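Local coordinates for hypothetical protein MTH1187 (Methanothermobacter thermautotrophicus, PDB 1LXN) that is of unknown function but belongs to the UPF0045 family, forms a homotetramer and probably binds thiamine or a related compound, at residues A[24-34]-A[52-63]; A[2-11]-A[69-80]. One frame throughout, in Å; residues are numbered along the deposited sequence.

How the interactions relate
Interaction 2 joins the two neighbouring strands 2-10 and 72-79 of a four-stranded antiparallel sheet, and interaction 1 packs the two helices, 19-29 and 50-66, that lie over one face of that sheet. Along the chain the order is strand, helix, two further strands, helix, strand, so the helix pair is nested inside the loop that the strand pair closes. The centres are about 11 Å apart, and the two layers touch directly: Ala-60 CB lies 3.7 Å from Leu-6 CD2, Val-57 packs on Leu-76, and His-61 ND1 probably hydrogen-bonds to Thr-74 OG1. Together they build the two-layer alpha+beta, ferredoxin-like core of the subunit, the helices covering one face of the sheet.

Interaction 1: residues A[24-34]-A[52-63]; sequences AAVEALKKLNV and ELMEAVKAAHEA
Both leucines that reach across this contact, Leu-29 toward Ala-56 and Leu-32 over the same residue, set CG anti to the carbonyl carbon and beside the backbone N (chi1 -84° and -75°). From there Leu-29 brings CD2 to 3.4 Å from Ala-56 O, with the Ala-56 methyl at nearly the same distance, while its CG rests against the methyl of Ala-60. Leu-32 lays CG over Ala-56 CA at 3.8 Å, and its CD2 branch reaches on to Ala-59. Val-34 adds CG1 from the far end, leaving the Ala-56 methyl among three aliphatic side chains.

Toward the start of segment 24-34 the partners shrink to alanines. Ala-25 CB meets Ala-60 CB at 4.0 Å, and Ala-28 CB fits beside Ala-63 CB at 3.7 Å. Such small residues let helices 24-29 and 52-63, roughly antiparallel at 145°, come within 7.5 Å axis to axis. Both pack on one face of the four-stranded sheet, where Leu-29 also touches Leu-6 and Leu-45.

The one hydrogen bond across the segments lies beyond helix 24-29. Glu-52, its chain bent at chi2, turns OE1 back to the Asn-33 backbone N, 3.0 Å away and nearly in line with the C-O bond. A carboxylate thus holds the Asn-33 peptide, at the centre of an inverse gamma turn, completing an interface otherwise made of alanine and branched aliphatic side chains, with some methyls against backbone carbonyls.

Interaction 2: residues A[2-11]-A[69-80]; sequences ITAELTVIPL and SDRVYTTLKIDD
Glu-5, on inner strand 2-10, and Lys-77, on strand 72-79, outermost within this chain, form a hydrogen-bonded antiparallel pair, their side chains alongside and pointing the same way. Followed outward, Glu-5 begins with CB against Lys-77 CE at 3.9 Å. CG, anti to the backbone N (chi1 176°), carries the extended chain on, and CD passes the same CE. OE2 ends 3.2 Å from Lys-77 NZ in a salt bridge whose hydrogen bond is weak. Lys-77 bends at chi3 (-52°) to bring its ammonium there. With an alanine in place of Glu-5, Lys-77 is likely to lose its carboxylate mate and its end to become free to turn.

Farther along, one water joins the hydroxyls Thr-7 OG1, at 2.7 Å, and Thr-75 OG1, on the face of Glu-5, to the backbone Tyr-73 O, to which it donates. On the other face Val-8 CG1 presses tightly on Val-72 CG1 at 3.4 Å, and Leu-6 CD1 crosses to Thr-74 CG2; helix 50-66 covers this side. Paired backbone bonds run from Thr-3/Asp-79 to Ile-9/Tyr-73. The chemistry therefore divides the strands into a largely apolar face packed under helices and a more polar, mixed one carrying a charge pair and bridging water.

Interaction 1: residues A[24-34]-A[52-63]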
loop_
_atom_site.group_PDB
_atom_site.type_symbol
_atom_site.label_atom_id
_atom_site.label_comp_id
_atom_site.label_asym_id
_atom_site.label_seq_id
_atom_site.Cartn_x
_atom_site.Cartn_y
_atom_site.Cartn_z
ATOM N N ALA A 24 5.953 9.588 -3.920
ATOM C CA ALA A 24 4.798 10.489 -3.966
ATOM C C ALA A 24 3.527 9.738 -3.535
ATOM O O ALA A 24 2.668 10.296 -2.853
ATOM C CB ALA A 24 4.613 11.058 -5.367
ATOM N N ALA A 25 3.402 8.479 -3.943
ATOM C CA ALA A 25 2.237 7.685 -3.561
ATOM C C ALA A 25 2.222 7.501 -2.049
ATOM O O ALA A 25 1.185 7.662 -1.409
ATOM C CB ALA A 25 2.268 6.322 -4.249
ATOM N N VAL A 26 3.379 7.173 -1.477
ATOM C CA VAL A 26 3.475 6.958 -0.038
ATOM C C VAL A 26 3.220 8.249 0.731
ATOM O O VAL A 26 2.573 8.242 1.783
ATOM C CB VAL A 26 4.863 6.394 0.349
ATOM C CG1 VAL A 26 4.974 6.263 1.870
ATOM C CG2 VAL A 26 5.073 5.029 -0.321
ATOM N N GLU A 27 3.725 9.357 0.199
ATOM C CA GLU A 27 3.546 10.650 0.837
ATOM C C GLU A 27 2.050 10.945 0.962
ATOM O O GLU A 27 1.603 11.528 1.952
ATOM C CB GLU A 27 4.222 11.743 0.007
ATOM C CG GLU A 27 4.667 12.949 0.817
ATOM C CD GLU A 27 6.052 12.764 1.429
ATOM O OE1 GLU A 27 7.044 12.731 0.657
ATOM O OE2 GLU A 27 6.151 12.647 2.673
ATOM N N ALA A 28 1.277 10.540 -0.044
ATOM C CA ALA A 28 -0.166 10.763 -0.021
ATOM C C ALA A 28 -0.822 9.843 1.009
ATOM O O ALA A 28 -1.766 10.241 1.690
ATOM C CB ALA A 28 -0.761 10.523 -1.403
ATOM N N LEU A 29 -0.307 8.616 1.113
ATOM C CA LEU A 29 -0.798 7.608 2.059
ATOM C C LEU A 29 -0.630 8.082 3.496
ATOM O O LEU A 29 -1.517 7.906 4.327
ATOM C CB LEU A 29 -0.007 6.299 1.914
ATOM C CG LEU A 29 -0.386 5.278 0.855
ATOM C CD1 LEU A 29 0.722 4.247 0.709
ATOM C CD2 LEU A 29 -1.690 4.609 1.256
ATOM N N LYS A 30 0.533 8.660 3.775
ATOM C CA LYS A 30 0.878 9.151 5.105
ATOM C C LYS A 30 -0.128 10.121 5.715
ATOM O O LYS A 30 -0.148 10.303 6.931
ATOM C CB LYS A 30 2.253 9.830 5.065
ATOM C CG LYS A 30 3.396 8.903 4.708
ATOM C CD LYS A 30 4.703 9.666 4.493
ATOM C CE LYS A 30 5.168 10.382 5.753
ATOM N NZ LYS A 30 6.461 11.105 5.535
ATOM N N LYS A 31 -0.945 10.750 4.878
ATOM C CA LYS A 31 -1.921 11.716 5.367
ATOM C C LYS A 31 -3.192 11.091 5.934
ATOM O O LYS A 31 -3.965 11.770 6.611
ATOM C CB LYS A 31 -2.294 12.698 4.254
ATOM C CG LYS A 31 -1.102 13.409 3.635
ATOM C CD LYS A 31 -1.563 14.483 2.664
ATOM C CE LYS A 31 -0.389 15.093 1.910
ATOM N NZ LYS A 31 0.749 15.366 2.828
ATOM N N LEU A 32 -3.413 9.809 5.656
ATOM C CA LEU A 32 -4.601 9.122 6.154
ATOM C C LEU A 32 -4.273 8.379 7.436
ATOM O O LEU A 32 -3.107 8.214 7.782
ATOM C CB LEU A 32 -5.155 8.146 5.103
ATOM C CG LEU A 32 -5.905 8.755 3.903
ATOM C CD1 LEU A 32 -7.072 9.606 4.408
ATOM C CD2 LEU A 32 -4.973 9.608 3.063
ATOM N N ASN A 33 -5.299 7.923 8.143
ATOM C CA ASN A 33 -5.076 7.221 9.396
ATOM C C ASN A 33 -4.754 5.738 9.224
ATOM O O ASN A 33 -5.479 4.874 9.708
ATOM C CB ASN A 33 -6.286 7.392 10.312
ATOM C CG ASN A 33 -6.003 6.944 11.729
ATOM O OD1 ASN A 33 -4.949 7.262 12.291
ATOM N ND2 ASN A 33 -6.940 6.207 12.324
ATOM N N VAL A 34 -3.658 5.451 8.529
ATOM C CA VAL A 34 -3.226 4.073 8.314
ATOM C C VAL A 34 -1.747 3.934 8.658
ATOM O O VAL A 34 -1.006 4.917 8.663
ATOM C CB VAL A 34 -3.397 3.637 6.837
ATOM C CG1 VAL A 34 -4.852 3.776 6.408
ATOM C CG2 VAL A 34 -2.479 4.469 5.936
ATOM N N GLU A 52 -11.083 3.885 5.491
ATOM C CA GLU A 52 -9.770 4.539 5.547
ATOM C C GLU A 52 -8.827 3.960 4.505
ATOM O O GLU A 52 -8.140 4.700 3.793
ATOM C CB GLU A 52 -9.105 4.379 6.919
ATOM C CG GLU A 52 -9.523 5.387 7.960
ATOM C CD GLU A 52 -9.338 6.834 7.523
ATOM O OE1 GLU A 52 -8.183 7.314 7.411
ATOM O OE2 GLU A 52 -10.373 7.489 7.296
ATOM N N LEU A 53 -8.780 2.631 4.439
ATOM C CA LEU A 53 -7.923 1.956 3.480
ATOM C C LEU A 53 -8.223 2.414 2.050
ATOM O O LEU A 53 -7.308 2.799 1.322
ATOM C CB LEU A 53 -8.085 0.437 3.597
ATOM C CG LEU A 53 -7.219 -0.410 2.658
ATOM C CD1 LEU A 53 -5.746 -0.050 2.813
ATOM C CD2 LEU A 53 -7.435 -1.880 2.983
HETATM N N MSE A 54 -9.492 2.382 1.650
HETATM C CA MSE A 54 -9.860 2.802 0.298
HETATM C C MSE A 54 -9.471 4.266 0.058
HETATM O O MSE A 54 -9.007 4.622 -1.024
HETATM C CB MSE A 54 -11.365 2.632 0.048
HETATM C CG MSE A 54 -11.899 1.201 0.172
HETATM SE SE MSE A 54 -10.805 -0.126 -0.729
HETATM C CE MSE A 54 -10.104 -1.021 0.835
ATOM N N GLU A 55 -9.670 5.117 1.059
ATOM C CA GLU A 55 -9.306 6.519 0.911
ATOM C C GLU A 55 -7.784 6.644 0.759
ATOM O O GLU A 55 -7.303 7.463 -0.019
ATOM C CB GLU A 55 -9.781 7.344 2.114
ATOM C CG GLU A 55 -11.299 7.500 2.228
ATOM C CD GLU A 55 -11.927 8.159 1.005
ATOM O OE1 GLU A 55 -11.452 9.242 0.585
ATOM O OE2 GLU A 55 -12.905 7.594 0.463
ATOM N N ALA A 56 -7.031 5.836 1.499
ATOM C CA ALA A 56 -5.573 5.890 1.405
ATOM C C ALA A 56 -5.111 5.403 0.027
ATOM O O ALA A 56 -4.184 5.968 -0.562
ATOM C CB ALA A 56 -4.934 5.047 2.503
ATOM N N VAL A 57 -5.766 4.365 -0.485
ATOM C CA VAL A 57 -5.423 3.821 -1.795
ATOM C C VAL A 57 -5.762 4.810 -2.905
ATOM O O VAL A 57 -4.976 4.986 -3.835
ATOM C CB VAL A 57 -6.142 2.467 -2.049
ATOM C CG1 VAL A 57 -5.929 2.004 -3.498
ATOM C CG2 VAL A 57 -5.597 1.416 -1.081
ATOM N N LYS A 58 -6.924 5.453 -2.819
ATOM C CA LYS A 58 -7.300 6.438 -3.831
ATOM C C LYS A 58 -6.299 7.585 -3.811
ATOM O O LYS A 58 -5.863 8.058 -4.856
ATOM C CB LYS A 58 -8.705 6.999 -3.576
ATOM C CG LYS A 58 -9.836 6.099 -4.047
ATOM C CD LYS A 58 -11.207 6.735 -3.828
ATOM C CE LYS A 58 -11.515 6.905 -2.347
ATOM N NZ LYS A 58 -12.909 7.386 -2.104
ATOM N N ALA A 59 -5.931 8.022 -2.614
ATOM C CA ALA A 59 -4.981 9.115 -2.469
ATOM C C ALA A 59 -3.627 8.780 -3.102
ATOM O O ALA A 59 -3.042 9.609 -3.804
ATOM C CB ALA A 59 -4.798 9.455 -0.996
ATOM N N ALA A 60 -3.138 7.566 -2.856
ATOM C CA ALA A 60 -1.852 7.148 -3.398
ATOM C C ALA A 60 -1.918 7.107 -4.918
ATOM O O ALA A 60 -1.026 7.612 -5.599
ATOM C CB ALA A 60 -1.461 5.783 -2.841
ATOM N N HIS A 61 -2.987 6.513 -5.441
ATOM C CA HIS A 61 -3.203 6.409 -6.879
ATOM C C HIS A 61 -3.212 7.797 -7.538
ATOM O O HIS A 61 -2.527 8.023 -8.539
ATOM C CB HIS A 61 -4.535 5.702 -7.147
ATOM C CG HIS A 61 -4.835 5.487 -8.601
ATOM N ND1 HIS A 61 -4.395 4.381 -9.297
ATOM C CD2 HIS A 61 -5.556 6.225 -9.482
ATOM C CE1 HIS A 61 -4.836 4.443 -10.543
ATOM N NE2 HIS A 61 -5.541 5.552 -10.680
ATOM N N GLU A 62 -3.990 8.716 -6.968
ATOM C CA GLU A 62 -4.115 10.077 -7.494
ATOM C C GLU A 62 -2.798 10.846 -7.460
ATOM O O GLU A 62 -2.524 11.635 -8.357
ATOM C CB GLU A 62 -5.158 10.867 -6.694
ATOM C CG GLU A 62 -6.492 10.158 -6.517
ATOM C CD GLU A 62 -7.484 10.443 -7.628
ATOM O OE1 GLU A 62 -7.050 10.682 -8.779
ATOM O OE2 GLU A 62 -8.705 10.416 -7.344
ATOM N N ALA A 63 -1.997 10.628 -6.420
ATOM C CA ALA A 63 -0.723 11.325 -6.293
ATOM C C ALA A 63 0.210 10.996 -7.454
ATOM O O ALA A 63 0.970 11.847 -7.904
ATOM C CB ALA A 63 -0.050 10.972 -4.961
#

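Interaction 2: residues A[2-11]-A[69-80]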
loop_
_atom_site.group_PDB
_atom_site.type_symbol
_atom_site.label_atom_id
_atom_site.label_comp_id
_atom_site.label_asym_id
_atom_site.label_seq_id
_atom_site.Cartn_x
_atom_site.Cartn_y
_atom_site.Cartn_z
ATOM N N ILE A 2 -7.078 -4.538 9.645
ATOM C CA ILE A 2 -7.015 -5.046 8.278
ATOM C C ILE A 2 -5.584 -4.913 7.742
ATOM O O ILE A 2 -4.935 -3.884 7.946
ATOM C CB ILE A 2 -7.966 -4.243 7.346
ATOM C CG1 ILE A 2 -9.391 -4.273 7.900
ATOM C CG2 ILE A 2 -7.947 -4.821 5.944
ATOM C CD1 ILE A 2 -10.381 -3.417 7.112
ATOM N N THR A 3 -5.089 -5.954 7.078
ATOM C CA THR A 3 -3.748 -5.898 6.490
ATOM C C THR A 3 -3.888 -5.883 4.972
ATOM O O THR A 3 -4.790 -6.508 4.407
ATOM C CB THR A 3 -2.854 -7.105 6.897
ATOM O OG1 THR A 3 -3.543 -8.334 6.626
ATOM C CG2 THR A 3 -2.478 -7.022 8.376
ATOM N N ALA A 4 -2.989 -5.170 4.310
ATOM C CA ALA A 4 -3.054 -5.069 2.864
ATOM C C ALA A 4 -1.708 -4.717 2.264
ATOM O O ALA A 4 -0.756 -4.400 2.975
ATOM C CB ALA A 4 -4.086 -4.004 2.473
ATOM N N GLU A 5 -1.646 -4.780 0.942
ATOM C CA GLU A 5 -0.446 -4.422 0.207
ATOM C C GLU A 5 -0.870 -3.593 -0.991
ATOM O O GLU A 5 -1.832 -3.929 -1.685
ATOM C CB GLU A 5 0.318 -5.656 -0.275
ATOM C CG GLU A 5 1.523 -5.279 -1.115
ATOM C CD GLU A 5 2.465 -6.437 -1.361
ATOM O OE1 GLU A 5 3.498 -6.217 -2.029
ATOM O OE2 GLU A 5 2.177 -7.560 -0.892
ATOM N N LEU A 6 -0.140 -2.514 -1.237
ATOM C CA LEU A 6 -0.454 -1.625 -2.340
ATOM C C LEU A 6 0.749 -1.348 -3.226
ATOM O O LEU A 6 1.841 -1.067 -2.732
ATOM C CB LEU A 6 -0.973 -0.297 -1.788
ATOM C CG LEU A 6 -1.144 0.819 -2.818
ATOM C CD1 LEU A 6 -2.338 0.514 -3.725
ATOM C CD2 LEU A 6 -1.331 2.143 -2.087
ATOM N N THR A 7 0.544 -1.434 -4.537
ATOM C CA THR A 7 1.603 -1.129 -5.486
ATOM C C THR A 7 0.975 -0.210 -6.527
ATOM O O THR A 7 -0.034 -0.555 -7.147
ATOM C CB THR A 7 2.154 -2.388 -6.203
ATOM O OG1 THR A 7 1.231 -2.799 -7.218
ATOM C CG2 THR A 7 2.340 -3.539 -5.216
ATOM N N VAL A 8 1.543 0.980 -6.676
ATOM C CA VAL A 8 1.063 1.947 -7.652
ATOM C C VAL A 8 2.191 2.025 -8.669
ATOM O O VAL A 8 3.287 2.474 -8.348
ATOM C CB VAL A 8 0.838 3.332 -7.014
ATOM C CG1 VAL A 8 0.236 4.286 -8.040
ATOM C CG2 VAL A 8 -0.078 3.206 -5.805
ATOM N N ILE A 9 1.926 1.577 -9.890
ATOM C CA ILE A 9 2.951 1.558 -10.923
ATOM C C ILE A 9 2.610 2.424 -12.129
ATOM O O ILE A 9 1.699 2.118 -12.887
ATOM C CB ILE A 9 3.197 0.107 -11.414
ATOM C CG1 ILE A 9 3.443 -0.818 -10.215
ATOM C CG2 ILE A 9 4.388 0.066 -12.360
ATOM C CD1 ILE A 9 3.633 -2.286 -10.582
ATOM N N PRO A 10 3.330 3.538 -12.306
ATOM C CA PRO A 10 3.047 4.400 -13.458
ATOM C C PRO A 10 3.627 3.732 -14.698
ATOM O O PRO A 10 4.707 3.145 -14.639
ATOM C CB PRO A 10 3.757 5.703 -13.095
ATOM C CG PRO A 10 4.937 5.224 -12.279
ATOM C CD PRO A 10 4.327 4.146 -11.406
ATOM N N LEU A 11 2.899 3.806 -15.808
ATOM C CA LEU A 11 3.332 3.198 -17.063
ATOM C C LEU A 11 3.638 4.261 -18.131
ATOM O O LEU A 11 3.015 5.318 -18.159
ATOM C CB LEU A 11 2.238 2.253 -17.569
ATOM C CG LEU A 11 1.732 1.190 -16.583
ATOM C CD1 LEU A 11 0.638 0.358 -17.242
ATOM C CD2 LEU A 11 2.890 0.293 -16.155
ATOM N N SER A 69 2.111 11.154 -14.301
ATOM C CA SER A 69 1.889 9.931 -15.067
ATOM C C SER A 69 0.544 9.943 -15.783
ATOM O O SER A 69 -0.472 10.334 -15.205
ATOM C CB SER A 69 1.962 8.708 -14.156
ATOM O OG SER A 69 1.825 7.524 -14.921
ATOM N N ASP A 70 0.547 9.512 -17.041
ATOM C CA ASP A 70 -0.667 9.461 -17.847
ATOM C C ASP A 70 -1.345 8.093 -17.808
ATOM O O ASP A 70 -2.418 7.905 -18.392
ATOM C CB ASP A 70 -0.354 9.832 -19.296
ATOM C CG ASP A 70 -0.278 11.336 -19.509
ATOM O OD1 ASP A 70 0.369 11.760 -20.490
ATOM O OD2 ASP A 70 -0.878 12.088 -18.710
ATOM N N ARG A 71 -0.711 7.134 -17.139
ATOM C CA ARG A 71 -1.277 5.797 -17.017
ATOM C C ARG A 71 -0.769 5.120 -15.753
ATOM O O ARG A 71 0.422 4.846 -15.614
ATOM C CB ARG A 71 -0.934 4.944 -18.243
ATOM C CG ARG A 71 -1.653 3.598 -18.257
ATOM C CD ARG A 71 -1.372 2.796 -19.513
ATOM N NE ARG A 71 -2.128 1.543 -19.529
ATOM C CZ ARG A 71 -2.139 0.681 -20.548
ATOM N NH1 ARG A 71 -1.433 0.934 -21.645
ATOM N NH2 ARG A 71 -2.854 -0.439 -20.470
ATOM N N VAL A 72 -1.680 4.856 -14.825
ATOM C CA VAL A 72 -1.305 4.222 -13.575
ATOM C C VAL A 72 -1.946 2.848 -13.404
ATOM O O VAL A 72 -3.159 2.674 -13.570
ATOM C CB VAL A 72 -1.665 5.127 -12.375
ATOM C CG1 VAL A 72 -1.137 4.527 -11.090
ATOM C CG2 VAL A 72 -1.069 6.517 -12.586
ATOM N N TYR A 73 -1.102 1.871 -13.085
ATOM C CA TYR A 73 -1.527 0.498 -12.876
ATOM C C TYR A 73 -1.408 0.227 -11.384
ATOM O O TYR A 73 -0.299 0.085 -10.856
ATOM C CB TYR A 73 -0.617 -0.453 -13.644
ATOM C CG TYR A 73 -1.055 -1.897 -13.572
ATOM C CD1 TYR A 73 -2.161 -2.347 -14.294
ATOM C CD2 TYR A 73 -0.362 -2.814 -12.785
ATOM C CE1 TYR A 73 -2.559 -3.677 -14.234
ATOM C CE2 TYR A 73 -0.756 -4.146 -12.718
ATOM C CZ TYR A 73 -1.849 -4.568 -13.443
ATOM O OH TYR A 73 -2.225 -5.887 -13.390
ATOM N N THR A 74 -2.548 0.153 -10.708
ATOM C CA THR A 74 -2.555 -0.052 -9.269
ATOM C C THR A 74 -3.105 -1.398 -8.827
ATOM O O THR A 74 -4.133 -1.875 -9.325
ATOM C CB THR A 74 -3.340 1.082 -8.578
ATOM O OG1 THR A 74 -2.639 2.312 -8.770
ATOM C CG2 THR A 74 -3.494 0.822 -7.088
ATOM N N THR A 75 -2.404 -1.998 -7.876
ATOM C CA THR A 75 -2.781 -3.290 -7.336
ATOM C C THR A 75 -2.963 -3.183 -5.823
ATOM O O THR A 75 -2.149 -2.577 -5.123
ATOM C CB THR A 75 -1.698 -4.353 -7.652
ATOM O OG1 THR A 75 -1.603 -4.527 -9.073
ATOM C CG2 THR A 75 -2.047 -5.686 -7.010
ATOM N N LEU A 76 -4.048 -3.764 -5.333
ATOM C CA LEU A 76 -4.342 -3.757 -3.912
ATOM C C LEU A 76 -4.763 -5.153 -3.482
ATOM O O LEU A 76 -5.649 -5.753 -4.087
ATOM C CB LEU A 76 -5.474 -2.774 -3.608
ATOM C CG LEU A 76 -5.986 -2.761 -2.164
ATOM C CD1 LEU A 76 -4.916 -2.199 -1.243
ATOM C CD2 LEU A 76 -7.263 -1.929 -2.074
ATOM N N LYS A 77 -4.105 -5.675 -2.454
ATOM C CA LYS A 77 -4.439 -6.981 -1.908
ATOM C C LYS A 77 -4.913 -6.709 -0.493
ATOM O O LYS A 77 -4.236 -6.022 0.269
ATOM C CB LYS A 77 -3.219 -7.903 -1.843
ATOM C CG LYS A 77 -2.605 -8.276 -3.175
ATOM C CD LYS A 77 -1.561 -9.388 -2.999
ATOM C CE LYS A 77 -0.522 -9.042 -1.927
ATOM N NZ LYS A 77 0.494 -10.120 -1.719
ATOM N N ILE A 78 -6.076 -7.241 -0.144
ATOM C CA ILE A 78 -6.626 -7.051 1.185
ATOM C C ILE A 78 -6.826 -8.387 1.896
ATOM O O ILE A 78 -7.437 -9.313 1.352
ATOM C CB ILE A 78 -8.000 -6.337 1.138
ATOM C CG1 ILE A 78 -7.897 -5.023 0.362
ATOM C CG2 ILE A 78 -8.490 -6.066 2.555
ATOM C CD1 ILE A 78 -9.224 -4.301 0.216
ATOM N N ASP A 79 -6.294 -8.486 3.107
ATOM C CA ASP A 79 -6.458 -9.684 3.919
ATOM C C ASP A 79 -7.283 -9.203 5.111
ATOM O O ASP A 79 -6.759 -8.595 6.034
ATOM C CB ASP A 79 -5.104 -10.221 4.391
ATOM C CG ASP A 79 -5.234 -11.517 5.192
ATOM O OD1 ASP A 79 -4.219 -11.980 5.745
ATOM O OD2 ASP A 79 -6.350 -12.076 5.266
ATOM N N ASP A 80 -8.580 -9.463 5.072
ATOM C CA ASP A 80 -9.474 -9.022 6.133
ATOM C C ASP A 80 -9.899 -10.201 6.997
ATOM O O ASP A 80 -10.782 -10.970 6.617
ATOM C CB ASP A 80 -10.697 -8.349 5.503
ATOM C CG ASP A 80 -11.568 -7.633 6.516
ATOM O OD1 ASP A 80 -11.247 -7.663 7.726
ATOM O OD2 ASP A 80 -12.584 -7.038 6.089
HETATM O O HOH W 1 0.418 -2.422 -9.764
HETATM O O HOH W 2 3.113 7.882 -17.860
#